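Local coordinates for protein tryptophan--tRNA ligase (Aeropyrum pernix, PDB 3A04) that attaches L-tryptophan to tRNA(Trp) in a reaction that uses ATP and releases AMP and diphosphate, at residues 15-20 with 51-56; 20-23 with 27-30; 176-181 with 190-195; 312-315 with 319-322. All blocks are in the same frame, centred on the assembly; numbering follows the deposited sequence.

Interactions 1 and 4 are buried, whereas 2 and 3 lie at the surface. Interactions 1 and 2 are neighbours, with centres about 4 Å apart: both use helix 18-22 or the residue leading into it and reach adjacent antiparallel strands, 52-56 and 27-28. The first uses an edge-to-face pair of aromatic rings, the second two arginines and a proline. Interaction 3, between two helices near the second subunit, rests on one neutral hydrogen bond. Interaction 4 packs methionine against valine and glutamate methylenes in the region of the iron/sulfur cluster, about 38 Å from interaction 3, centre to centre. Mainly apolar contacts, with one buried carboxylate in interaction 1, serve the buried sites, polar groups the outer.

Interaction 1: 15-20 with 51-56; sequences KDYDRL and IIFGHR
Tyr-17 and Phe-53 form a T-shaped (edge-to-face) aromatic pair where the chain entering helix 18-22 lies against strand 52-56, at a classic beta bulge in which Phe-53 and Gly-54 both face Tyr-245. From CB, the Phe-53 side chain rises with CG between the backbone N and the carbonyl carbon (chi1 65°), which directs the ring at Tyr-17 and Asp-18. Its CD1 and CE1 both lie close to Asp-18 OD1, which approaches the ring obliquely, 3.4 Å from Phe-53 CE1. At the tip, Phe-53 CZ meets the ring edge of Tyr-17, 3.8 Å from CE2. The hydroxyl of Tyr-17 hangs over the same ring toward its rim, with OH 3.9 Å from Phe-53 CE2. The ring planes stand 69° apart, so the slightly positive C-H rim of the tyrosine points at the electron-rich face of the phenylalanine. Cut back to an alanine, this position would probably leave the edge of the Tyr-17 ring with no face to rest on and a gap beside Asp-18. Phenylalanine suits the place because its wholly apolar ring can be buried and still offer a flat face; tyrosine, partly exposed, keeps a polar tip. The carboxylate oxygen Asp-18 OD1 has no hydrogen-bonding partner in the model and lies 3.3 Å from Phe-53 CD1.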
# COMPACT_ATOMS: atom_id res chain seq x y z
N LYS A 15 3.28 -36.69 16.08
CA LYS A 15 3.61 -36.50 17.51
C LYS A 15 5.02 -35.93 17.72
O LYS A 15 5.31 -35.32 18.77
CB LYS A 15 3.47 -37.84 18.28
CG LYS A 15 2.02 -38.28 18.51
CD LYS A 15 1.87 -39.80 18.58
CE LYS A 15 0.41 -40.22 18.36
NZ LYS A 15 0.21 -41.71 18.31
N ASP A 16 5.87 -36.10 16.70
CA ASP A 16 7.28 -35.72 16.78
C ASP A 16 7.51 -34.19 16.75
O ASP A 16 8.34 -33.66 17.51
CB ASP A 16 8.12 -36.51 15.73
CG ASP A 16 8.36 -35.76 14.41
OD1 ASP A 16 9.32 -34.96 14.33
OD2 ASP A 16 7.62 -36.01 13.43
N TYR A 17 6.75 -33.47 15.93
CA TYR A 17 6.91 -32.03 15.81
C TYR A 17 5.72 -31.24 16.34
O TYR A 17 5.80 -30.02 16.44
CB TYR A 17 7.26 -31.60 14.37
CG TYR A 17 6.22 -31.93 13.32
CD1 TYR A 17 6.09 -33.23 12.83
CD2 TYR A 17 5.40 -30.94 12.78
CE1 TYR A 17 5.14 -33.55 11.84
CE2 TYR A 17 4.44 -31.25 11.79
CZ TYR A 17 4.32 -32.56 11.33
OH TYR A 17 3.40 -32.90 10.36
N ASP A 18 4.63 -31.93 16.68
CA ASP A 18 3.52 -31.25 17.34
C ASP A 18 3.93 -30.69 18.68
O ASP A 18 3.28 -29.76 19.19
CB ASP A 18 2.27 -32.12 17.48
CG ASP A 18 1.16 -31.73 16.49
OD1 ASP A 18 1.49 -31.12 15.45
OD2 ASP A 18 -0.04 -32.02 16.74
N ARG A 19 5.00 -31.28 19.25
CA ARG A 19 5.66 -30.72 20.42
C ARG A 19 6.25 -29.33 20.09
O ARG A 19 5.95 -28.35 20.75
CB ARG A 19 6.75 -31.66 20.96
CG ARG A 19 6.27 -32.75 21.96
CD ARG A 19 7.41 -33.04 22.96
NE ARG A 19 7.51 -34.42 23.45
CZ ARG A 19 8.08 -35.43 22.79
NH1 ARG A 19 8.58 -35.25 21.56
NH2 ARG A 19 8.14 -36.63 23.36
N LEU A 20 7.06 -29.25 19.05
CA LEU A 20 7.67 -27.97 18.71
C LEU A 20 6.66 -26.87 18.29
O LEU A 20 6.75 -25.70 18.70
CB LEU A 20 8.74 -28.17 17.65
CG LEU A 20 9.51 -26.87 17.47
CD1 LEU A 20 10.97 -27.15 17.07
CD2 LEU A 20 8.80 -26.01 16.42
N ILE A 51 -4.34 -35.65 8.17
CA ILE A 51 -3.60 -34.78 7.23
C ILE A 51 -3.80 -33.32 7.72
O ILE A 51 -2.90 -32.51 7.68
CB ILE A 51 -4.16 -34.94 5.79
CG1 ILE A 51 -3.72 -36.35 5.29
CG2 ILE A 51 -3.64 -33.76 4.83
CD1 ILE A 51 -4.49 -36.89 4.04
N ILE A 52 -5.00 -33.02 8.14
CA ILE A 52 -5.21 -31.80 8.95
C ILE A 52 -4.87 -32.13 10.40
O ILE A 52 -5.64 -32.75 11.09
CB ILE A 52 -6.62 -31.34 8.79
CG1 ILE A 52 -6.84 -30.94 7.29
CG2 ILE A 52 -6.87 -30.04 9.62
CD1 ILE A 52 -8.27 -30.63 7.10
N PHE A 53 -3.67 -31.77 10.82
CA PHE A 53 -3.15 -32.31 12.09
C PHE A 53 -3.18 -31.29 13.28
O PHE A 53 -3.02 -31.68 14.47
CB PHE A 53 -1.72 -32.75 11.91
CG PHE A 53 -0.77 -31.65 11.60
CD1 PHE A 53 -0.15 -30.91 12.63
CD2 PHE A 53 -0.46 -31.34 10.27
CE1 PHE A 53 0.77 -29.89 12.31
CE2 PHE A 53 0.43 -30.37 9.96
CZ PHE A 53 1.07 -29.63 10.97
N GLY A 54 -3.38 -29.99 12.95
CA GLY A 54 -3.20 -28.94 13.94
C GLY A 54 -4.25 -27.85 13.81
O GLY A 54 -4.93 -27.74 12.74
N HIS A 55 -4.39 -27.03 14.87
CA HIS A 55 -5.24 -25.82 14.75
C HIS A 55 -4.71 -24.78 15.75
O HIS A 55 -3.99 -25.14 16.71
CB HIS A 55 -6.72 -26.09 15.06
CG HIS A 55 -7.02 -26.04 16.53
ND1 HIS A 55 -7.56 -24.93 17.14
CD2 HIS A 55 -6.83 -26.96 17.52
CE1 HIS A 55 -7.69 -25.16 18.45
NE2 HIS A 55 -7.24 -26.38 18.70
N ARG A 56 -5.04 -23.52 15.50
CA ARG A 56 -4.87 -22.50 16.55
C ARG A 56 -6.14 -21.68 16.55
O ARG A 56 -6.52 -21.11 15.52
CB ARG A 56 -3.62 -21.66 16.30
CG ARG A 56 -3.41 -20.56 17.43
CD ARG A 56 -2.07 -19.91 17.25
NE ARG A 56 -1.93 -19.28 15.91
CZ ARG A 56 -0.81 -19.31 15.20
NH1 ARG A 56 0.30 -19.86 15.69
NH2 ARG A 56 -0.77 -18.74 13.98

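Interaction 2: 20-23 with 27-30; sequences LLRT and RPFS
Arg-22 and Arg-27 meet through their guanidinium groups, with their planes 74° apart and Pro-28 at their side. The Arg-22 chain runs out extended from CG to NE, whereas that of Arg-27 is bent twice (chi2 -98°, chi3 66°). Its CB points away from helix 18-22, and the bends fold the charged end back toward it. As a result Arg-27 NH2 sits over one face of the Arg-22 guanidinium, 3.1 Å from Arg-22 CZ. The same nitrogen also lies beside the aliphatic stem, and Arg-22 CG is in the plane of the Arg-27 guanidinium, at its edge. So tight an approach on an exposed side chain means that the exact placing of the two head groups should be read with caution. Pro-28 comes in across Arg-22, its CG 3.3 Å from Arg-22 NH2, while its CD lies over the centre of the Arg-27 guanidinium.

The setting is the turn between helix 18-22 and strand 27-28, the outermost strand at one end of the chain's mixed sheet. Arg-27 and Phe-29 make the backbone bonds to strand 52-56, so Pro-28, which has no N-H to give, fits between them. Arginine suits a surface place because its flat head can lie against other groups while staying solvated.

Since Arg-22 NE and Arg-27 NH2 are both donors, their closeness at 3.1 Å is no hydrogen bond. The like charges probably repel, a cost likely to be eased by solvent and by Glu-31, which forms a salt bridge with Arg-27 NH1.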
# COMPACT_ATOMS: atom_id res chain seq x y z
N LEU A 20 7.06 -29.25 19.05
CA LEU A 20 7.67 -27.97 18.71
C LEU A 20 6.66 -26.87 18.29
O LEU A 20 6.75 -25.70 18.70
CB LEU A 20 8.74 -28.17 17.65
CG LEU A 20 9.51 -26.87 17.47
CD1 LEU A 20 10.97 -27.15 17.07
CD2 LEU A 20 8.80 -26.01 16.42
N LEU A 21 5.67 -27.25 17.49
CA LEU A 21 4.65 -26.29 17.09
C LEU A 21 3.81 -25.76 18.29
O LEU A 21 3.18 -24.69 18.18
CB LEU A 21 3.78 -26.87 15.96
CG LEU A 21 4.52 -27.25 14.67
CD1 LEU A 21 3.55 -27.80 13.69
CD2 LEU A 21 5.31 -26.05 14.04
N ARG A 22 3.79 -26.48 19.42
CA ARG A 22 3.03 -26.02 20.61
C ARG A 22 3.59 -24.73 21.17
O ARG A 22 2.86 -23.93 21.78
CB ARG A 22 2.97 -27.09 21.72
CG ARG A 22 1.83 -28.07 21.58
CD ARG A 22 2.02 -29.27 22.49
NE ARG A 22 1.13 -30.37 22.08
CZ ARG A 22 0.53 -31.19 22.94
NH1 ARG A 22 0.72 -31.05 24.25
NH2 ARG A 22 -0.26 -32.17 22.49
N THR A 23 4.89 -24.53 20.96
CA THR A 23 5.58 -23.24 21.22
C THR A 23 4.83 -22.05 20.62
O THR A 23 4.80 -20.96 21.20
CB THR A 23 6.99 -23.32 20.61
OG1 THR A 23 7.73 -24.30 21.34
CG2 THR A 23 7.76 -21.95 20.60
N ARG A 27 -2.14 -26.44 18.37
CA ARG A 27 -2.65 -27.60 19.09
C ARG A 27 -2.99 -28.79 18.19
O ARG A 27 -3.27 -28.60 17.00
CB ARG A 27 -3.95 -27.18 19.78
CG ARG A 27 -3.75 -25.94 20.64
CD ARG A 27 -3.54 -26.26 22.13
NE ARG A 27 -2.30 -26.97 22.39
CZ ARG A 27 -2.11 -27.91 23.33
NH1 ARG A 27 -3.09 -28.37 24.11
NH2 ARG A 27 -0.92 -28.46 23.47
N PRO A 28 -3.03 -30.02 18.77
CA PRO A 28 -3.58 -31.17 17.98
C PRO A 28 -4.99 -30.87 17.56
O PRO A 28 -5.81 -30.39 18.39
CB PRO A 28 -3.63 -32.32 19.00
CG PRO A 28 -2.39 -31.99 19.94
CD PRO A 28 -2.58 -30.44 20.12
N PHE A 29 -5.28 -31.18 16.29
CA PHE A 29 -6.64 -30.99 15.78
C PHE A 29 -7.68 -31.75 16.55
O PHE A 29 -8.87 -31.36 16.61
CB PHE A 29 -6.75 -31.37 14.25
CG PHE A 29 -8.05 -30.90 13.63
CD1 PHE A 29 -8.17 -29.62 13.13
CD2 PHE A 29 -9.15 -31.72 13.61
CE1 PHE A 29 -9.40 -29.14 12.62
CE2 PHE A 29 -10.31 -31.30 13.04
CZ PHE A 29 -10.45 -29.97 12.60
N SER A 30 -7.31 -32.90 17.08
CA SER A 30 -8.33 -33.71 17.81
C SER A 30 -9.03 -32.96 19.00
O SER A 30 -10.19 -33.24 19.33
CB SER A 30 -7.67 -35.02 18.30
OG SER A 30 -6.46 -34.70 18.96

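Interaction 3: 176-181 with 190-195; sequences AIYGEL and LTQAAD
The flat groups of Tyr-178 and Gln-192 meet edge on, with the phenol ring and the amide only 30° from coplanar. Gln-192 NE2 arrives at the ring's edge near its plane, and one face of the ring is covered at its centre by the methyl CG2 of the preceding Ile-177. The hydroxyl lies in the amide plane, and Gln-192 NE2 donates to Tyr-178 OH over 2.7 Å in a nearly straight bond of 176°. The carbonyl end of the amide stays farther off, Gln-192 OE1 being 3.7 Å from Tyr-178 OH. Beyond CG the glutamine chain is extended (chi2 -165°), which carries its amide outward from helix 183-197. The closest CA atoms of the two segments, those of Tyr-178 and Leu-190, are 11.8 Å apart, and the long tyrosine and extended glutamine share the span. Tyrosine suits its place because its rigid ring carries a hydroxyl across while a face packs on Ile-177; glutamine supplies the N-H donor.

Tyr-178 is the last residue of helix 171-178, and Gly-179 then turns the chain with a positive phi. Nearby, Leu-190 packs on Met-187 of the second subunit.

With a leucine at Gln-192, the Tyr-178 hydroxyl would probably lose its N-H donor and the ring would be freer to turn. Because both partners are neutral and the hydroxyl serves as acceptor, this surface bond joins the helices without a net charge and should depend little on salt.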
# COMPACT_ATOMS: atom_id res chain seq x y z
N ALA A 176 12.66 -11.18 9.46
CA ALA A 176 12.62 -12.49 10.10
C ALA A 176 11.75 -13.48 9.35
O ALA A 176 12.03 -14.67 9.37
CB ALA A 176 12.16 -12.38 11.57
N ILE A 177 10.73 -13.00 8.65
CA ILE A 177 9.72 -13.89 8.00
C ILE A 177 10.02 -14.25 6.56
O ILE A 177 9.78 -15.39 6.14
CB ILE A 177 8.31 -13.26 8.04
CG1 ILE A 177 7.77 -13.28 9.47
CG2 ILE A 177 7.31 -14.04 7.15
CD1 ILE A 177 6.74 -12.24 9.71
N TYR A 178 10.50 -13.27 5.81
CA TYR A 178 10.54 -13.40 4.37
C TYR A 178 11.96 -13.20 3.77
O TYR A 178 12.11 -13.33 2.54
CB TYR A 178 9.46 -12.48 3.71
CG TYR A 178 8.04 -13.08 3.64
CD1 TYR A 178 7.84 -14.45 3.34
CD2 TYR A 178 6.90 -12.29 3.87
CE1 TYR A 178 6.54 -15.02 3.25
CE2 TYR A 178 5.58 -12.84 3.79
CZ TYR A 178 5.40 -14.22 3.49
OH TYR A 178 4.15 -14.80 3.41
N GLY A 179 12.98 -12.92 4.60
CA GLY A 179 14.34 -12.59 4.14
C GLY A 179 14.57 -11.12 3.73
O GLY A 179 13.99 -10.19 4.34
N GLU A 180 15.37 -10.90 2.69
CA GLU A 180 15.60 -9.55 2.12
C GLU A 180 14.37 -8.74 1.79
O GLU A 180 13.47 -9.18 1.08
CB GLU A 180 16.49 -9.60 0.88
CG GLU A 180 17.88 -10.22 1.14
CD GLU A 180 18.92 -9.19 1.60
OE1 GLU A 180 19.73 -8.73 0.74
OE2 GLU A 180 18.93 -8.86 2.81
N LEU A 181 14.33 -7.53 2.29
CA LEU A 181 13.11 -6.77 2.31
C LEU A 181 12.89 -5.72 1.22
O LEU A 181 12.98 -4.47 1.48
CB LEU A 181 13.05 -6.08 3.62
CG LEU A 181 12.52 -6.91 4.76
CD1 LEU A 181 11.82 -5.84 5.56
CD2 LEU A 181 11.52 -8.05 4.32
N LEU A 190 2.29 -6.98 4.08
CA LEU A 190 1.13 -6.21 4.62
C LEU A 190 -0.17 -6.58 3.89
O LEU A 190 -1.23 -6.60 4.49
CB LEU A 190 1.32 -4.69 4.50
CG LEU A 190 2.60 -4.07 5.12
CD1 LEU A 190 2.77 -2.59 4.75
CD2 LEU A 190 2.58 -4.19 6.61
N THR A 191 -0.08 -6.80 2.59
CA THR A 191 -1.32 -7.03 1.78
C THR A 191 -1.86 -8.41 2.18
O THR A 191 -3.05 -8.65 2.28
CB THR A 191 -0.96 -6.96 0.24
OG1 THR A 191 -0.49 -5.63 -0.06
CG2 THR A 191 -2.15 -7.19 -0.65
N GLN A 192 -0.95 -9.38 2.40
CA GLN A 192 -1.42 -10.67 2.80
C GLN A 192 -2.08 -10.60 4.14
O GLN A 192 -3.01 -11.36 4.39
CB GLN A 192 -0.20 -11.64 2.78
CG GLN A 192 -0.48 -12.99 2.43
CD GLN A 192 0.70 -13.95 2.80
OE1 GLN A 192 0.49 -15.15 3.13
NE2 GLN A 192 1.94 -13.40 2.77
N ALA A 193 -1.58 -9.76 5.07
CA ALA A 193 -2.27 -9.65 6.37
C ALA A 193 -3.66 -9.03 6.12
O ALA A 193 -4.61 -9.38 6.80
CB ALA A 193 -1.47 -8.71 7.31
N ALA A 194 -3.72 -7.98 5.27
CA ALA A 194 -5.04 -7.41 4.93
C ALA A 194 -5.98 -8.42 4.30
O ALA A 194 -7.23 -8.40 4.55
CB ALA A 194 -4.86 -6.17 4.00
N ASP A 195 -5.46 -9.27 3.41
CA ASP A 195 -6.34 -10.35 2.86
C ASP A 195 -7.06 -11.10 4.01
O ASP A 195 -8.27 -11.32 3.98
CB ASP A 195 -5.51 -11.36 2.02
CG ASP A 195 -5.07 -10.78 0.68
OD1 ASP A 195 -5.80 -9.86 0.16
OD2 ASP A 195 -4.00 -11.15 0.16

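Interaction 4: 312-315 with 319-322; sequences HLMP and EVKH
Met-314 reaches Glu-319 and Val-320 on a side chain whose CG is anti to the carbonyl carbon (chi1 -66°) and which stays extended to its methyl end. Glu-319 sets its own CG opposite the backbone N (chi1 179°), and the two side chains cross at about a right angle. The sulfur makes the outer part of the contact: Met-314 SD lies 3.9 Å from Glu-319 CG and 4.0 Å from Val-320 CA, so it rests on the helix surface between two residues. Nearer the backbone, Met-314 CB packs on Val-320 CB at 3.8 Å.

Each residue type fits its place. Unbranched, flexible methionine can lie along the helix surface, compact valine fills the buried side, and glutamate offers methylenes here while its OE2 forms a salt bridge with Lys-344. Met-314 is the first residue to leave the helical conformation after helix 304-313. Asp-316, just before helix 317-328, accepts through OD2 a hydrogen bond from Glu-319 N in its first turn.

The result is a short loop joining two consecutive helices, with the end of helix 304-313 held against the start of helix 317-328, and Met-314 also touching Ile-340 of helix 334-364. The side chain of Val-320 is about 8 Å from the bound cluster, and these helices contribute to the iron/sulfur site, whose residues include Cys-303 just before helix 304-313, Cys-327, Cys-334 and Cys-337.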
# COMPACT_ATOMS: atom_id res chain seq x y z
N HIS A 312 -6.14 -37.77 -1.90
CA HIS A 312 -7.13 -37.52 -2.98
C HIS A 312 -7.91 -38.69 -3.53
O HIS A 312 -9.11 -38.56 -3.71
CB HIS A 312 -6.43 -36.88 -4.20
CG HIS A 312 -5.69 -35.63 -3.85
ND1 HIS A 312 -6.35 -34.45 -3.61
CD2 HIS A 312 -4.37 -35.40 -3.61
CE1 HIS A 312 -5.46 -33.51 -3.30
NE2 HIS A 312 -4.25 -34.07 -3.28
N LEU A 313 -7.22 -39.73 -3.98
CA LEU A 313 -7.88 -40.68 -4.95
C LEU A 313 -8.83 -41.72 -4.30
O LEU A 313 -9.74 -42.26 -4.96
CB LEU A 313 -6.82 -41.43 -5.81
CG LEU A 313 -5.91 -40.53 -6.65
CD1 LEU A 313 -4.79 -41.34 -7.37
CD2 LEU A 313 -6.76 -39.51 -7.55
N MET A 314 -8.60 -41.96 -3.00
CA MET A 314 -9.37 -42.93 -2.23
C MET A 314 -9.98 -42.31 -0.96
O MET A 314 -9.42 -42.48 0.11
CB MET A 314 -8.51 -44.15 -1.85
CG MET A 314 -8.09 -44.97 -3.06
SD MET A 314 -6.97 -46.39 -2.70
CE MET A 314 -6.70 -47.01 -4.36
N PRO A 315 -11.08 -41.55 -1.10
CA PRO A 315 -11.74 -40.98 0.06
C PRO A 315 -12.27 -42.02 1.04
O PRO A 315 -12.54 -41.70 2.22
CB PRO A 315 -12.93 -40.22 -0.54
CG PRO A 315 -13.03 -40.75 -1.97
CD PRO A 315 -11.63 -40.98 -2.35
N GLU A 319 -10.86 -48.59 1.71
CA GLU A 319 -10.18 -48.86 0.46
C GLU A 319 -8.68 -48.47 0.53
O GLU A 319 -7.79 -49.20 0.06
CB GLU A 319 -10.91 -48.06 -0.62
CG GLU A 319 -10.34 -48.20 -1.99
CD GLU A 319 -11.34 -47.78 -3.10
OE1 GLU A 319 -12.38 -47.14 -2.84
OE2 GLU A 319 -11.07 -48.14 -4.25
N VAL A 320 -8.39 -47.31 1.13
CA VAL A 320 -7.00 -46.92 1.25
C VAL A 320 -6.26 -47.75 2.32
O VAL A 320 -5.10 -48.10 2.13
CB VAL A 320 -6.84 -45.35 1.39
CG1 VAL A 320 -7.29 -44.89 2.74
CG2 VAL A 320 -5.40 -44.94 1.09
N LYS A 321 -6.95 -48.12 3.42
CA LYS A 321 -6.40 -49.14 4.36
C LYS A 321 -6.00 -50.46 3.67
O LYS A 321 -4.93 -51.03 3.92
CB LYS A 321 -7.39 -49.46 5.51
CG LYS A 321 -7.80 -48.26 6.40
CD LYS A 321 -8.59 -48.69 7.71
CE LYS A 321 -10.10 -49.04 7.47
NZ LYS A 321 -10.48 -50.53 7.34
N HIS A 322 -6.84 -50.93 2.75
CA HIS A 322 -6.54 -52.16 2.05
C HIS A 322 -5.31 -52.00 1.21
O HIS A 322 -4.48 -52.92 1.12
CB HIS A 322 -7.72 -52.57 1.16
CG HIS A 322 -7.48 -53.85 0.41
ND1 HIS A 322 -7.70 -55.10 0.96
CD2 HIS A 322 -7.07 -54.06 -0.87
CE1 HIS A 322 -7.43 -56.03 0.05
NE2 HIS A 322 -7.05 -55.42 -1.07